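Local coordinates for protein ferritin heavy chain (Trichoplusia ni, PDB 1Z6O) that oxidises ferrous iron and, with light chains, builds the 24-subunit secreted ferritin shell that stores iron as a ferric mineral, at residues S100-G105 and L109-S114; N23-Q28 and E76-R81; A129-D132 and F136-Y139. One frame throughout, in Å; residues are numbered along the deposited sequence.

Interaction 1 of 3, residues S100-G105 and L109-S114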
loop_
_atom_site.group_PDB
_atom_site.type_symbol
_atom_site.label_atom_id
_atom_site.label_comp_id
_atom_site.label_asym_id
_atom_site.label_seq_id
_atom_site.Cartn_x
_atom_site.Cartn_y
_atom_site.Cartn_z
ATOM N N SER M 100 -54.635 -23.139 3.419
ATOM C CA SER M 100 -54.205 -21.891 2.793
ATOM C C SER M 100 -54.344 -20.671 3.690
ATOM O O SER M 100 -53.971 -19.563 3.301
ATOM C CB SER M 100 -54.987 -21.663 1.495
ATOM O OG SER M 100 -56.364 -21.492 1.776
ATOM N N SER M 101 -54.857 -20.868 4.899
ATOM C CA SER M 101 -55.023 -19.748 5.822
ATOM C C SER M 101 -54.734 -20.178 7.258
ATOM O O SER M 101 -54.959 -21.333 7.611
ATOM C CB SER M 101 -56.458 -19.210 5.723
ATOM O OG SER M 101 -56.622 -18.090 6.569
ATOM N N TRP M 102 -54.231 -19.246 8.067
ATOM C CA TRP M 102 -53.900 -19.486 9.476
ATOM C C TRP M 102 -54.389 -18.271 10.265
ATOM O O TRP M 102 -54.350 -17.148 9.767
ATOM C CB TRP M 102 -52.371 -19.648 9.653
ATOM C CG TRP M 102 -51.845 -20.898 8.979
ATOM C CD1 TRP M 102 -51.674 -22.135 9.549
ATOM C CD2 TRP M 102 -51.598 -21.066 7.577
ATOM N NE1 TRP M 102 -51.347 -23.062 8.579
ATOM C CE2 TRP M 102 -51.298 -22.430 7.362
ATOM C CE3 TRP M 102 -51.611 -20.191 6.475
ATOM C CZ2 TRP M 102 -51.017 -22.945 6.090
ATOM C CZ3 TRP M 102 -51.330 -20.705 5.205
ATOM C CH2 TRP M 102 -51.040 -22.070 5.026
ATOM N N LYS M 103 -54.843 -18.483 11.495
ATOM C CA LYS M 103 -55.341 -17.368 12.301
ATOM C C LYS M 103 -54.255 -16.350 12.638
ATOM O O LYS M 103 -54.509 -15.149 12.669
ATOM C CB LYS M 103 -55.977 -17.886 13.590
ATOM C CG LYS M 103 -57.222 -18.722 13.345
ATOM C CD LYS M 103 -57.827 -19.226 14.651
ATOM C CE LYS M 103 -58.992 -20.174 14.395
ATOM N NZ LYS M 103 -59.587 -20.685 15.665
ATOM N N GLY M 104 -53.045 -16.827 12.882
ATOM C CA GLY M 104 -51.955 -15.922 13.202
ATOM C C GLY M 104 -50.633 -16.660 13.139
ATOM O O GLY M 104 -50.592 -17.825 12.724
ATOM N N GLY M 105 -49.560 -15.990 13.545
ATOM C CA GLY M 105 -48.241 -16.599 13.521
ATOM C C GLY M 105 -48.141 -17.858 14.368
ATOM O O GLY M 105 -47.497 -18.821 13.962
ATOM N N LEU M 109 -46.837 -21.460 13.044
ATOM C CA LEU M 109 -45.645 -22.100 13.615
ATOM C C LEU M 109 -45.984 -23.497 14.144
ATOM O O LEU M 109 -45.197 -24.437 13.986
ATOM C CB LEU M 109 -45.061 -21.248 14.752
ATOM C CG LEU M 109 -44.381 -19.940 14.318
ATOM C CD1 LEU M 109 -44.113 -19.063 15.547
ATOM C CD2 LEU M 109 -43.068 -20.258 13.578
ATOM N N GLU M 110 -47.148 -23.640 14.776
ATOM C CA GLU M 110 -47.546 -24.949 15.301
ATOM C C GLU M 110 -47.838 -25.922 14.170
ATOM O O GLU M 110 -47.561 -27.119 14.279
ATOM C CB GLU M 110 -48.773 -24.813 16.217
ATOM C CG GLU M 110 -48.448 -24.067 17.524
ATOM C CD GLU M 110 -49.625 -24.058 18.507
ATOM O OE1 GLU M 110 -50.779 -24.192 18.061
ATOM O OE2 GLU M 110 -49.400 -23.895 19.722
ATOM N N HIS M 111 -48.408 -25.416 13.083
ATOM C CA HIS M 111 -48.682 -26.273 11.932
ATOM C C HIS M 111 -47.323 -26.697 11.335
ATOM O O HIS M 111 -47.120 -27.865 11.005
ATOM C CB HIS M 111 -49.505 -25.506 10.877
ATOM C CG HIS M 111 -49.855 -26.326 9.670
ATOM N ND1 HIS M 111 -50.432 -25.784 8.544
ATOM C CD2 HIS M 111 -49.701 -27.647 9.412
ATOM C CE1 HIS M 111 -50.617 -26.733 7.642
ATOM N NE2 HIS M 111 -50.182 -27.872 8.143
ATOM N N ALA M 112 -46.388 -25.755 11.198
ATOM C CA ALA M 112 -45.063 -26.099 10.661
ATOM C C ALA M 112 -44.381 -27.150 11.552
ATOM O O ALA M 112 -43.767 -28.098 11.057
ATOM C CB ALA M 112 -44.175 -24.851 10.573
ATOM N N LEU M 113 -44.477 -26.974 12.865
ATOM C CA LEU M 113 -43.865 -27.930 13.794
ATOM C C LEU M 113 -44.460 -29.330 13.580
ATOM O O LEU M 113 -43.745 -30.328 13.561
ATOM C CB LEU M 113 -44.090 -27.478 15.246
ATOM C CG LEU M 113 -43.595 -28.397 16.379
ATOM C CD1 LEU M 113 -42.093 -28.692 16.212
ATOM C CD2 LEU M 113 -43.863 -27.705 17.733
ATOM N N SER M 114 -45.775 -29.393 13.411
ATOM C CA SER M 114 -46.457 -30.665 13.179
ATOM C C SER M 114 -46.047 -31.281 11.828
ATOM O O SER M 114 -45.883 -32.497 11.715
ATOM C CB SER M 114 -47.977 -30.439 13.236
ATOM O OG SER M 114 -48.665 -31.600 12.827
#
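Trp102 and His111 are joined by a side-chain hydrogen bond, the indole NE1 donating to the imidazole ND1 over 2.9 Å. With the hydrogen placed, the N-H...N angle is 160°, and each nitrogen lies within a few degrees of the partner's ring plane. The bond therefore runs edge to edge, entering at the in-plane position of ND1. An acceptor role for ND1 suggests that a neutral imidazole would carry its proton on NE2. With chi1 at -179°, His111 CG is trans to the main-chain nitrogen, and the ring reaches across to the indole.

As an aromatic pair, the two rings approach through their edges, with no stacking overlap. The five-membered ring of Trp102 and the His111 ring have centroids 5.2 Å apart and planes turned by 30°. Beside the bond, Trp102 CE2 is 3.7 Å from His111 ND1. Met42 of helix 19-47 touches both side chains.

The backbone supplies a second bond: Leu109 N donates back to Gly105 O at 2.9 Å, the i to i+4 bond of the helix's first turn. Leu109 CG also rests 3.3 Å from this carbonyl oxygen. Gly104 holds the N-cap position, and Gly105 N is bound by Glu179 OE2 of the C-terminal short helix.

Together the bonds fasten the end of the long connection after helix 54-80 to the opening turns of helix 105-132, as that connection enters the third long helix of the ferritin four-helix bundle.

Interaction 2 of 3, residues N23-Q28 and E76-R81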
loop_
_atom_site.group_PDB
_atom_site.type_symbol
_atom_site.label_atom_id
_atom_site.label_comp_id
_atom_site.label_asym_id
_atom_site.label_seq_id
_atom_site.Cartn_x
_atom_site.Cartn_y
_atom_site.Cartn_z
ATOM N N ASN M 23 -38.615 -47.749 -2.782
ATOM C CA ASN M 23 -39.975 -47.227 -2.783
ATOM C C ASN M 23 -40.208 -46.253 -1.631
ATOM O O ASN M 23 -40.936 -45.275 -1.790
ATOM C CB ASN M 23 -41.005 -48.372 -2.742
ATOM C CG ASN M 23 -41.111 -49.098 -4.083
ATOM O OD1 ASN M 23 -40.691 -48.573 -5.116
ATOM N ND2 ASN M 23 -41.678 -50.298 -4.072
ATOM N N SER M 24 -39.615 -46.514 -0.467
ATOM C CA SER M 24 -39.778 -45.588 0.657
ATOM C C SER M 24 -39.104 -44.253 0.332
ATOM O O SER M 24 -39.598 -43.199 0.722
ATOM C CB SER M 24 -39.161 -46.153 1.949
ATOM O OG SER M 24 -39.925 -47.240 2.419
ATOM N N MET M 25 -37.973 -44.301 -0.369
ATOM C CA MET M 25 -37.279 -43.070 -0.759
ATOM C C MET M 25 -38.138 -42.281 -1.752
ATOM O O MET M 25 -38.227 -41.056 -1.663
ATOM C CB MET M 25 -35.927 -43.394 -1.410
ATOM C CG MET M 25 -34.853 -43.800 -0.414
ATOM S SD MET M 25 -34.195 -42.331 0.458
ATOM C CE MET M 25 -33.066 -41.687 -0.831
ATOM N N ARG M 26 -38.763 -42.975 -2.707
ATOM C CA ARG M 26 -39.611 -42.300 -3.694
ATOM C C ARG M 26 -40.786 -41.609 -2.999
ATOM O O ARG M 26 -41.184 -40.495 -3.364
ATOM C CB ARG M 26 -40.134 -43.308 -4.741
ATOM C CG ARG M 26 -39.029 -43.893 -5.657
ATOM C CD ARG M 26 -39.612 -44.965 -6.612
ATOM N NE ARG M 26 -40.632 -44.362 -7.466
ATOM C CZ ARG M 26 -40.395 -43.844 -8.667
ATOM N NH1 ARG M 26 -39.172 -43.869 -9.180
ATOM N NH2 ARG M 26 -41.374 -43.256 -9.336
ATOM N N GLN M 27 -41.348 -42.272 -1.995
ATOM C CA GLN M 27 -42.460 -41.691 -1.257
ATOM C C GLN M 27 -41.969 -40.471 -0.460
ATOM O O GLN M 27 -42.677 -39.471 -0.339
ATOM C CB GLN M 27 -43.062 -42.732 -0.309
ATOM C CG GLN M 27 -44.261 -42.236 0.470
ATOM C CD GLN M 27 -45.015 -43.369 1.155
ATOM O OE1 GLN M 27 -45.409 -44.347 0.509
ATOM N NE2 GLN M 27 -45.221 -43.243 2.464
ATOM N N GLN M 28 -40.760 -40.550 0.085
ATOM C CA GLN M 28 -40.218 -39.423 0.853
ATOM C C GLN M 28 -40.008 -38.206 -0.060
ATOM O O GLN M 28 -40.228 -37.066 0.349
ATOM C CB GLN M 28 -38.882 -39.806 1.507
ATOM C CG GLN M 28 -38.366 -38.758 2.509
ATOM C CD GLN M 28 -39.338 -38.572 3.663
ATOM O OE1 GLN M 28 -39.894 -39.540 4.164
ATOM N NE2 GLN M 28 -39.543 -37.326 4.093
ATOM N N GLU M 76 -30.873 -36.933 -5.932
ATOM C CA GLU M 76 -29.451 -37.090 -6.267
ATOM C C GLU M 76 -28.879 -38.369 -5.660
ATOM O O GLU M 76 -28.008 -39.003 -6.251
ATOM C CB GLU M 76 -28.623 -35.895 -5.764
ATOM C CG GLU M 76 -28.920 -34.584 -6.492
ATOM C CD GLU M 76 -28.324 -34.531 -7.891
ATOM O OE1 GLU M 76 -28.802 -33.714 -8.707
ATOM O OE2 GLU M 76 -27.367 -35.290 -8.177
ATOM N N TYR M 77 -29.342 -38.738 -4.468
ATOM C CA TYR M 77 -28.833 -39.959 -3.841
ATOM C C TYR M 77 -29.230 -41.168 -4.710
ATOM O O TYR M 77 -28.407 -42.035 -5.005
ATOM C CB TYR M 77 -29.409 -40.130 -2.421
ATOM C CG TYR M 77 -28.762 -41.292 -1.702
ATOM C CD1 TYR M 77 -27.635 -41.095 -0.903
ATOM C CD2 TYR M 77 -29.189 -42.604 -1.933
ATOM C CE1 TYR M 77 -26.933 -42.180 -0.359
ATOM C CE2 TYR M 77 -28.496 -43.699 -1.398
ATOM C CZ TYR M 77 -27.366 -43.475 -0.620
ATOM O OH TYR M 77 -26.628 -44.541 -0.152
ATOM N N LEU M 78 -30.494 -41.234 -5.116
ATOM C CA LEU M 78 -30.937 -42.349 -5.959
ATOM C C LEU M 78 -30.124 -42.405 -7.263
ATOM O O LEU M 78 -29.729 -43.482 -7.712
ATOM C CB LEU M 78 -32.435 -42.215 -6.290
ATOM C CG LEU M 78 -33.406 -42.341 -5.098
ATOM C CD1 LEU M 78 -34.847 -42.226 -5.598
ATOM C CD2 LEU M 78 -33.202 -43.687 -4.391
ATOM N N LEU M 79 -29.876 -41.248 -7.871
ATOM C CA LEU M 79 -29.114 -41.207 -9.124
ATOM C C LEU M 79 -27.693 -41.726 -8.911
ATOM O O LEU M 79 -27.151 -42.446 -9.756
ATOM C CB LEU M 79 -29.059 -39.769 -9.674
ATOM C CG LEU M 79 -30.389 -39.193 -10.197
ATOM C CD1 LEU M 79 -30.264 -37.666 -10.349
ATOM C CD2 LEU M 79 -30.745 -39.851 -11.550
ATOM N N MET M 80 -27.083 -41.350 -7.789
ATOM C CA MET M 80 -25.722 -41.796 -7.488
ATOM C C MET M 80 -25.659 -43.323 -7.362
ATOM O O MET M 80 -24.657 -43.940 -7.734
ATOM C CB MET M 80 -25.221 -41.162 -6.176
ATOM C CG MET M 80 -23.904 -41.779 -5.671
ATOM S SD MET M 80 -23.355 -41.136 -4.066
ATOM C CE MET M 80 -24.583 -41.987 -2.968
ATOM N N ARG M 81 -26.723 -43.925 -6.832
ATOM C CA ARG M 81 -26.777 -45.381 -6.654
ATOM C C ARG M 81 -27.141 -46.139 -7.939
ATOM O O ARG M 81 -27.221 -47.371 -7.939
ATOM C CB ARG M 81 -27.758 -45.744 -5.518
ATOM C CG ARG M 81 -27.259 -45.306 -4.116
ATOM C CD ARG M 81 -26.015 -46.111 -3.678
ATOM N NE ARG M 81 -26.344 -47.522 -3.434
ATOM C CZ ARG M 81 -26.873 -48.000 -2.304
ATOM N NH1 ARG M 81 -27.137 -47.192 -1.276
ATOM N NH2 ARG M 81 -27.161 -49.297 -2.204
#
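Tyr77, whose ring meets Met25 across the contact, has its hydroxyl gripped by two partners: Arg81 NH1 donates to OH at 2.9 Å, and His140 ND1 of helix 139-168 is a second hydrogen-bond partner. The hydroxyl lies near the guanidinium plane, 8° out of it, although the N-H...O angle of 141° is bent. Arg81 NH2 is bonded in turn to Thr16 OG1, which helps hold the guanidinium in place. These groups lie in the four-helix bundle of ferritin, where helix 19-47 packs beside helix 54-80 here, near the end of the latter.

Across the two segments the contact is wholly apolar and buried. Met25 and Leu78 have the closest pair of CA atoms, 8.2 Å apart, and their side chains pass antiparallel alongside one another. The Tyr77 side chain, by contrast, runs roughly perpendicular to that of Met25. Leu141 packs against both Met25 and Tyr77, bringing helix 139-168 into the same layer. The side chain of Met25 is about 9 Å from that of the iron ligand Glu32.

Bends at chi2 and chi3 of Met25, both near -78°, fold its methyl back: CE lies 4.1 Å from Tyr77 CD2, while Leu78 CD2 sits 4.0 Å from Met25 CB.

Interaction 3 of 3, residues A129-D132 and F136-Y139; sequences ACED and FNDY
Cys130 receives the main bond of this contact on its carbonyl oxygen: Asp138 N donates to Cys130 O at 2.9 Å with a nearly straight N-H...O angle of 174°. The donor is tilted 29° from the carbonyl plane. Water 1 donates to the same oxygen and, at 2.7 Å, to Phe136 O, so two bonds hold Cys130 O.

Next to this, the side chains of Glu131 and Asn137 extend in parallel. The amide carbon CG of Asn137 lies 3.3 Å from Glu131 O, and Glu131 CG is 3.7 Å from Asn137 ND2. Beyond the amide, water 2 lies within reach of both Glu131 OE2 and Asn137 OD1, though its donations are not decided, while water 3 accepts from Asn137 ND2.

Further out, Cys130 SG forms a disulfide with Cys21 of helix 19-47. Asp138, N-cap of helix 139-168 and centre of an inverse gamma turn, is salt-bridged through OD1 to Arg81 NH1. Asn137 O accepts from Arg124 of a neighbouring subunit, whose guanidinium also makes a cation-pi contact with Phe136.

Chemically, the turn is pinned by one straight backbone bond and the bridging water 1, beside a covalent crosslink suited to a secreted protein, and Arg81 would favour a charged Asp138 carboxylate.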
loop_
_atom_site.group_PDB
_atom_site.type_symbol
_atom_site.label_atom_id
_atom_site.label_comp_id
_atom_site.label_asym_id
_atom_site.label_seq_id
_atom_site.Cartn_x
_atom_site.Cartn_y
_atom_site.Cartn_z
ATOM N N ALA M 129 -37.124 -49.248 6.812
ATOM C CA ALA M 129 -37.276 -50.054 5.604
ATOM C C ALA M 129 -35.925 -50.384 4.968
ATOM O O ALA M 129 -35.697 -51.508 4.515
ATOM C CB ALA M 129 -38.161 -49.322 4.580
ATOM N N CYS M 130 -35.027 -49.402 4.937
ATOM C CA CYS M 130 -33.725 -49.584 4.316
ATOM C C CYS M 130 -32.762 -50.414 5.145
ATOM O O CYS M 130 -31.900 -51.099 4.603
ATOM C CB CYS M 130 -33.103 -48.209 4.002
ATOM S SG CYS M 130 -34.076 -47.295 2.752
ATOM N N GLU M 131 -32.909 -50.353 6.460
ATOM C CA GLU M 131 -32.021 -51.103 7.335
ATOM C C GLU M 131 -32.497 -52.528 7.589
ATOM O O GLU M 131 -31.694 -53.452 7.631
ATOM C CB GLU M 131 -31.897 -50.406 8.701
ATOM C CG GLU M 131 -31.025 -51.174 9.697
ATOM C CD GLU M 131 -30.608 -50.327 10.897
ATOM O OE1 GLU M 131 -31.344 -50.314 11.908
ATOM O OE2 GLU M 131 -29.544 -49.663 10.822
ATOM N N ASP M 132 -33.803 -52.704 7.742
ATOM C CA ASP M 132 -34.328 -54.014 8.095
ATOM C C ASP M 132 -34.766 -54.970 7.006
ATOM O O ASP M 132 -35.320 -56.019 7.306
ATOM C CB ASP M 132 -35.451 -53.847 9.119
ATOM C CG ASP M 132 -34.956 -53.195 10.411
ATOM O OD1 ASP M 132 -33.832 -53.522 10.856
ATOM O OD2 ASP M 132 -35.689 -52.369 10.982
ATOM N N PHE M 136 -31.073 -57.138 2.337
ATOM C CA PHE M 136 -30.022 -56.137 2.134
ATOM C C PHE M 136 -30.175 -54.969 3.104
ATOM O O PHE M 136 -31.158 -54.235 3.042
ATOM C CB PHE M 136 -30.125 -55.614 0.690
ATOM C CG PHE M 136 -28.970 -54.740 0.253
ATOM C CD1 PHE M 136 -27.801 -55.307 -0.253
ATOM C CD2 PHE M 136 -29.070 -53.348 0.322
ATOM C CE1 PHE M 136 -26.736 -54.499 -0.694
ATOM C CE2 PHE M 136 -28.016 -52.525 -0.114
ATOM C CZ PHE M 136 -26.845 -53.101 -0.624
ATOM N N ASN M 137 -29.214 -54.820 4.006
ATOM C CA ASN M 137 -29.213 -53.719 4.968
ATOM C C ASN M 137 -28.442 -52.609 4.234
ATOM O O ASN M 137 -27.241 -52.744 3.994
ATOM C CB ASN M 137 -28.449 -54.144 6.230
ATOM C CG ASN M 137 -28.407 -53.050 7.292
ATOM O OD1 ASN M 137 -28.470 -51.853 6.978
ATOM N ND2 ASN M 137 -28.278 -53.455 8.554
ATOM N N ASP M 138 -29.115 -51.528 3.861
ATOM C CA ASP M 138 -28.418 -50.469 3.126
ATOM C C ASP M 138 -27.699 -49.530 4.093
ATOM O O ASP M 138 -28.170 -48.422 4.376
ATOM C CB ASP M 138 -29.408 -49.690 2.267
ATOM C CG ASP M 138 -28.741 -49.072 1.055
ATOM O OD1 ASP M 138 -27.669 -48.438 1.227
ATOM O OD2 ASP M 138 -29.277 -49.230 -0.061
ATOM N N TYR M 139 -26.541 -49.969 4.581
ATOM C CA TYR M 139 -25.792 -49.195 5.568
ATOM C C TYR M 139 -25.561 -47.732 5.210
ATOM O O TYR M 139 -25.768 -46.841 6.035
ATOM C CB TYR M 139 -24.421 -49.835 5.822
ATOM C CG TYR M 139 -24.496 -51.270 6.302
ATOM C CD1 TYR M 139 -24.071 -52.318 5.486
ATOM C CD2 TYR M 139 -24.979 -51.573 7.576
ATOM C CE1 TYR M 139 -24.121 -53.643 5.927
ATOM C CE2 TYR M 139 -25.034 -52.900 8.031
ATOM C CZ TYR M 139 -24.600 -53.922 7.196
ATOM O OH TYR M 139 -24.621 -55.222 7.641
HETATM O O HOH W 1 -32.440 -52.121 1.979
HETATM O O HOH W 2 -27.865 -49.795 8.688
HETATM O O HOH W 3 -27.518 -52.079 10.977
#

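From the N terminus, interaction 2 comes first: it closes a long loop of 47 residues, mostly helix, by bringing helix 19-47 against the end of helix 54-80. Interaction 1 follows once the connection from helix 54-80 is complete, closing only a short loop over the first turn of helix 105-132. At the other end of that same helix, interaction 3 closes the short turn into helix 139-168. The three lie in series; none nests or crosses. Interaction 1 sits opposite the other two across the chain's centre. Interactions 2 and 3 touch through Arg81 with Asp138 and Ser24 with Ala129, uniting all four long helices at one end of the bundle.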